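Local coordinates for protein CT_858 (Chlamydia trachomatis, PDB 3DOR) that probably acts as a serine-type endopeptidase, a secreted chlamydial protease of the S41 peptidase family that forms a dimer in its mature form, at residues V346-D358 with L439-Y453. Residues are numbered along the deposited sequence; the frame is centred on the assembly and turned at random.
Sequences VLYLYALLSMLTD and LFGFEKIHPHPRVQY
Leu347 covers one face of the Phe440 ring, its CD2 set over the ring centre at 3.8 Å from the centroid in a CH-pi contact, while Val346 CB reaches the ring edge, near its plane. The Tyr350 ring carries Val346 CG1 above one face, offset toward the rim; the Phe442 ring comes up to it obliquely, planes at 32°, Tyr350 CD2 meeting Phe442 CD2 at 3.5 Å. Over one face of the His448 imidazole sits the sulfur of Met355, SD being 4.5 Å from the ring centroid; the opposite face carries Pro449 CD, offset toward the rim, with Ser354 OG and Arg450 CA at the edge. With CG of Met355 beside the backbone N (chi1 -64°) and the next torsion extended, the sulfur is carried out along the imidazole and against Val451, whose CG2 packs tightly on CB and CG.

Such a distribution illustrates how a helix can be lined along its length by an irregular chain: within the S41 peptidase region, helix 346-354 is flanked by a run that is strand only at 444-445, where it pairs antiparallel with strand 361-368. From that short strand Ile445 points at the helix, bringing CD1 closely against Leu353 CD1 and laying CG2 by the backbone of Ser354.

Around Ser354 and Met355, backbone bonds take over. His448 N donates to Ser354 O (2.8 Å) and Tyr453 N to Met355 O (2.8 Å), both nearly straight at the hydrogen yet reaching the carbonyls from above their planes. His448 ND1 receives the amides of Arg450 and Val451, both somewhat tilted from the ring plane, a double grip restraining its rotation against the sulfur. Near the other end, one water accepts a hydrogen bond from Tyr350 OH and donates to Leu439 O and Phe442 O.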
# COMPACT_ATOMS: atom_id res chain seq x y z
N VAL B 346 4.88 0.06 -17.27
CA VAL B 346 5.91 -0.35 -18.20
C VAL B 346 5.54 -1.61 -18.99
O VAL B 346 5.78 -1.70 -20.20
CB VAL B 346 7.25 -0.62 -17.45
CG1 VAL B 346 8.34 -0.97 -18.44
CG2 VAL B 346 7.66 0.61 -16.64
N LEU B 347 4.95 -2.60 -18.32
CA LEU B 347 4.59 -3.84 -18.99
C LEU B 347 3.51 -3.59 -20.05
O LEU B 347 3.53 -4.20 -21.12
CB LEU B 347 4.12 -4.88 -17.98
CG LEU B 347 5.20 -5.43 -17.01
CD1 LEU B 347 4.52 -6.22 -15.90
CD2 LEU B 347 6.20 -6.31 -17.77
N TYR B 348 2.57 -2.69 -19.74
CA TYR B 348 1.50 -2.36 -20.68
C TYR B 348 2.09 -1.61 -21.87
O TYR B 348 1.72 -1.84 -23.02
CB TYR B 348 0.45 -1.50 -19.99
CG TYR B 348 -0.63 -0.98 -20.91
CD1 TYR B 348 -1.55 -1.85 -21.50
CD2 TYR B 348 -0.76 0.39 -21.16
CE1 TYR B 348 -2.58 -1.37 -22.31
CE2 TYR B 348 -1.79 0.88 -21.96
CZ TYR B 348 -2.70 -0.00 -22.53
OH TYR B 348 -3.74 0.48 -23.29
N LEU B 349 3.02 -0.69 -21.58
CA LEU B 349 3.72 0.07 -22.61
C LEU B 349 4.40 -0.94 -23.53
O LEU B 349 4.34 -0.81 -24.76
CB LEU B 349 4.77 0.98 -21.95
CG LEU B 349 5.85 1.74 -22.75
CD1 LEU B 349 6.90 0.78 -23.18
CD2 LEU B 349 5.27 2.45 -23.97
N TYR B 350 5.02 -1.96 -22.94
CA TYR B 350 5.71 -2.99 -23.71
C TYR B 350 4.75 -3.80 -24.58
O TYR B 350 5.10 -4.19 -25.69
CB TYR B 350 6.49 -3.94 -22.78
CG TYR B 350 7.76 -3.35 -22.19
CD1 TYR B 350 8.12 -2.02 -22.43
CD2 TYR B 350 8.59 -4.12 -21.38
CE1 TYR B 350 9.29 -1.48 -21.89
CE2 TYR B 350 9.76 -3.59 -20.84
CZ TYR B 350 10.10 -2.27 -21.09
OH TYR B 350 11.24 -1.74 -20.54
N ALA B 351 3.55 -4.06 -24.08
CA ALA B 351 2.57 -4.81 -24.84
C ALA B 351 2.17 -4.03 -26.10
O ALA B 351 2.08 -4.59 -27.19
CB ALA B 351 1.34 -5.09 -23.99
N LEU B 352 1.91 -2.74 -25.94
CA LEU B 352 1.53 -1.92 -27.08
C LEU B 352 2.64 -1.86 -28.12
O LEU B 352 2.38 -1.96 -29.32
CB LEU B 352 1.15 -0.51 -26.61
CG LEU B 352 0.01 -0.49 -25.59
CD1 LEU B 352 -0.54 0.94 -25.50
CD2 LEU B 352 -1.11 -1.45 -26.01
N LEU B 353 3.88 -1.69 -27.67
CA LEU B 353 5.02 -1.66 -28.59
C LEU B 353 5.13 -2.99 -29.35
O LEU B 353 5.44 -3.01 -30.55
CB LEU B 353 6.32 -1.39 -27.83
CG LEU B 353 6.52 0.06 -27.35
CD1 LEU B 353 7.58 0.12 -26.28
CD2 LEU B 353 6.90 0.95 -28.53
N SER B 354 4.87 -4.10 -28.66
CA SER B 354 4.97 -5.42 -29.29
C SER B 354 4.02 -5.58 -30.47
O SER B 354 4.25 -6.41 -31.35
CB SER B 354 4.72 -6.54 -28.26
OG SER B 354 3.34 -6.74 -28.04
N MET B 355 2.96 -4.78 -30.52
CA MET B 355 2.02 -4.90 -31.62
C MET B 355 2.28 -3.89 -32.74
O MET B 355 1.56 -3.87 -33.75
CB MET B 355 0.59 -4.76 -31.09
CG MET B 355 0.20 -5.89 -30.14
SD MET B 355 -1.51 -5.77 -29.55
CE MET B 355 -1.28 -5.18 -27.92
N LEU B 356 3.31 -3.08 -32.57
CA LEU B 356 3.63 -2.07 -33.58
C LEU B 356 4.92 -2.35 -34.31
O LEU B 356 5.53 -1.44 -34.87
CB LEU B 356 3.71 -0.70 -32.92
CG LEU B 356 2.42 -0.24 -32.24
CD1 LEU B 356 2.71 1.00 -31.40
CD2 LEU B 356 1.36 0.03 -33.30
N THR B 357 5.35 -3.61 -34.31
CA THR B 357 6.58 -3.97 -34.99
C THR B 357 6.59 -5.44 -35.39
O THR B 357 5.87 -6.25 -34.81
CB THR B 357 7.80 -3.72 -34.09
OG1 THR B 357 9.00 -4.06 -34.81
CG2 THR B 357 7.72 -4.57 -32.82
N ASP B 358 7.40 -5.77 -36.40
CA ASP B 358 7.54 -7.15 -36.87
C ASP B 358 8.97 -7.62 -36.60
O ASP B 358 9.35 -8.73 -36.97
CB ASP B 358 7.19 -7.26 -38.36
CG ASP B 358 8.10 -6.42 -39.25
OD1 ASP B 358 8.86 -5.58 -38.73
OD2 ASP B 358 8.04 -6.59 -40.49
N LEU B 439 14.55 -3.16 -17.17
CA LEU B 439 13.43 -3.43 -16.28
C LEU B 439 12.91 -4.82 -16.62
O LEU B 439 12.86 -5.19 -17.80
CB LEU B 439 12.34 -2.38 -16.46
CG LEU B 439 12.80 -0.95 -16.16
CD1 LEU B 439 11.66 0.05 -16.39
CD2 LEU B 439 13.28 -0.88 -14.72
N PHE B 440 12.55 -5.59 -15.59
CA PHE B 440 12.05 -6.95 -15.76
C PHE B 440 13.02 -7.80 -16.55
O PHE B 440 12.70 -8.93 -16.94
CB PHE B 440 10.68 -6.96 -16.45
CG PHE B 440 9.60 -6.22 -15.70
CD1 PHE B 440 9.23 -4.93 -16.07
CD2 PHE B 440 8.98 -6.81 -14.61
CE1 PHE B 440 8.25 -4.24 -15.37
CE2 PHE B 440 7.99 -6.13 -13.90
CZ PHE B 440 7.63 -4.84 -14.28
N GLY B 441 14.21 -7.26 -16.80
CA GLY B 441 15.21 -8.00 -17.56
C GLY B 441 15.00 -8.01 -19.07
O GLY B 441 15.82 -8.56 -19.79
N PHE B 442 13.91 -7.40 -19.55
CA PHE B 442 13.62 -7.36 -20.99
C PHE B 442 14.64 -6.52 -21.76
O PHE B 442 14.61 -5.28 -21.72
CB PHE B 442 12.22 -6.79 -21.26
CG PHE B 442 11.10 -7.65 -20.74
CD1 PHE B 442 11.32 -8.63 -19.78
CD2 PHE B 442 9.79 -7.44 -21.19
CE1 PHE B 442 10.27 -9.39 -19.25
CE2 PHE B 442 8.73 -8.19 -20.67
CZ PHE B 442 8.97 -9.17 -19.70
N GLU B 443 15.54 -7.19 -22.47
CA GLU B 443 16.55 -6.51 -23.25
C GLU B 443 15.91 -5.87 -24.47
O GLU B 443 16.35 -4.82 -24.95
CB GLU B 443 17.60 -7.51 -23.71
CG GLU B 443 18.31 -8.16 -22.56
CD GLU B 443 19.81 -8.01 -22.66
OE1 GLU B 443 20.39 -8.61 -23.60
OE2 GLU B 443 20.40 -7.30 -21.82
N LYS B 444 14.86 -6.50 -24.96
CA LYS B 444 14.20 -5.97 -26.13
C LYS B 444 12.76 -6.41 -26.19
O LYS B 444 12.35 -7.37 -25.54
CB LYS B 444 14.93 -6.41 -27.40
CG LYS B 444 15.07 -7.92 -27.55
CD LYS B 444 15.92 -8.30 -28.76
CE LYS B 444 17.36 -7.83 -28.60
NZ LYS B 444 18.24 -8.38 -29.68
N ILE B 445 11.98 -5.65 -26.95
CA ILE B 445 10.59 -5.96 -27.16
C ILE B 445 10.55 -6.94 -28.31
O ILE B 445 11.18 -6.72 -29.34
CB ILE B 445 9.79 -4.70 -27.50
CG1 ILE B 445 9.29 -4.06 -26.21
CG2 ILE B 445 8.62 -5.07 -28.41
CD1 ILE B 445 9.31 -2.59 -26.23
N HIS B 446 9.83 -8.03 -28.12
CA HIS B 446 9.69 -9.03 -29.15
C HIS B 446 8.31 -8.84 -29.74
O HIS B 446 7.36 -8.58 -29.01
CB HIS B 446 9.86 -10.42 -28.53
CG HIS B 446 11.22 -10.62 -27.95
ND1 HIS B 446 12.31 -10.98 -28.72
CD2 HIS B 446 11.70 -10.40 -26.70
CE1 HIS B 446 13.40 -10.98 -27.97
NE2 HIS B 446 13.05 -10.63 -26.74
N PRO B 447 8.18 -8.96 -31.07
CA PRO B 447 6.89 -8.78 -31.72
C PRO B 447 5.78 -9.70 -31.23
O PRO B 447 6.01 -10.89 -31.00
CB PRO B 447 7.21 -8.97 -33.21
CG PRO B 447 8.50 -9.74 -33.21
CD PRO B 447 9.26 -9.21 -32.04
N HIS B 448 4.60 -9.13 -31.05
CA HIS B 448 3.42 -9.87 -30.61
C HIS B 448 3.29 -11.02 -31.60
O HIS B 448 3.57 -10.86 -32.78
CB HIS B 448 2.20 -8.95 -30.66
CG HIS B 448 0.96 -9.55 -30.07
ND1 HIS B 448 0.12 -10.38 -30.79
CD2 HIS B 448 0.39 -9.41 -28.85
CE1 HIS B 448 -0.90 -10.73 -30.03
NE2 HIS B 448 -0.76 -10.15 -28.85
N PRO B 449 2.89 -12.21 -31.12
CA PRO B 449 2.77 -13.34 -32.05
C PRO B 449 1.66 -13.22 -33.10
O PRO B 449 1.83 -13.71 -34.21
CB PRO B 449 2.56 -14.53 -31.10
CG PRO B 449 1.80 -13.90 -29.96
CD PRO B 449 2.56 -12.60 -29.74
N ARG B 450 0.56 -12.55 -32.77
CA ARG B 450 -0.57 -12.43 -33.70
C ARG B 450 -0.72 -11.09 -34.43
O ARG B 450 -0.98 -11.07 -35.64
CB ARG B 450 -1.89 -12.70 -32.99
CG ARG B 450 -1.93 -13.93 -32.10
CD ARG B 450 -3.38 -14.19 -31.65
NE ARG B 450 -3.47 -14.80 -30.33
CZ ARG B 450 -4.61 -15.21 -29.78
NH1 ARG B 450 -5.76 -15.09 -30.44
NH2 ARG B 450 -4.62 -15.74 -28.56
N VAL B 451 -0.59 -9.97 -33.72
CA VAL B 451 -0.75 -8.68 -34.37
C VAL B 451 0.52 -7.86 -34.36
O VAL B 451 1.10 -7.58 -33.30
CB VAL B 451 -1.95 -7.88 -33.75
CG1 VAL B 451 -2.79 -8.80 -32.87
CG2 VAL B 451 -1.48 -6.67 -32.99
N GLN B 452 0.96 -7.50 -35.56
CA GLN B 452 2.19 -6.73 -35.76
C GLN B 452 2.00 -5.67 -36.85
O GLN B 452 1.98 -6.01 -38.03
CB GLN B 452 3.33 -7.66 -36.21
CG GLN B 452 3.68 -8.82 -35.28
CD GLN B 452 4.61 -9.82 -35.96
OE1 GLN B 452 5.21 -9.52 -36.98
NE2 GLN B 452 4.74 -11.01 -35.37
N TYR B 453 1.87 -4.41 -36.49
CA TYR B 453 1.74 -3.40 -37.53
C TYR B 453 3.15 -3.20 -38.09
O TYR B 453 4.09 -2.92 -37.34
CB TYR B 453 1.22 -2.09 -36.96
CG TYR B 453 0.80 -1.10 -38.03
CD1 TYR B 453 -0.33 -1.33 -38.81
CD2 TYR B 453 1.54 0.06 -38.27
CE1 TYR B 453 -0.72 -0.43 -39.80
CE2 TYR B 453 1.16 0.96 -39.25
CZ TYR B 453 0.03 0.71 -40.01
OH TYR B 453 -0.36 1.60 -40.98
O HOH W 1 13.20 -3.65 -20.27
O HOH W 2 7.64 -11.02 -37.17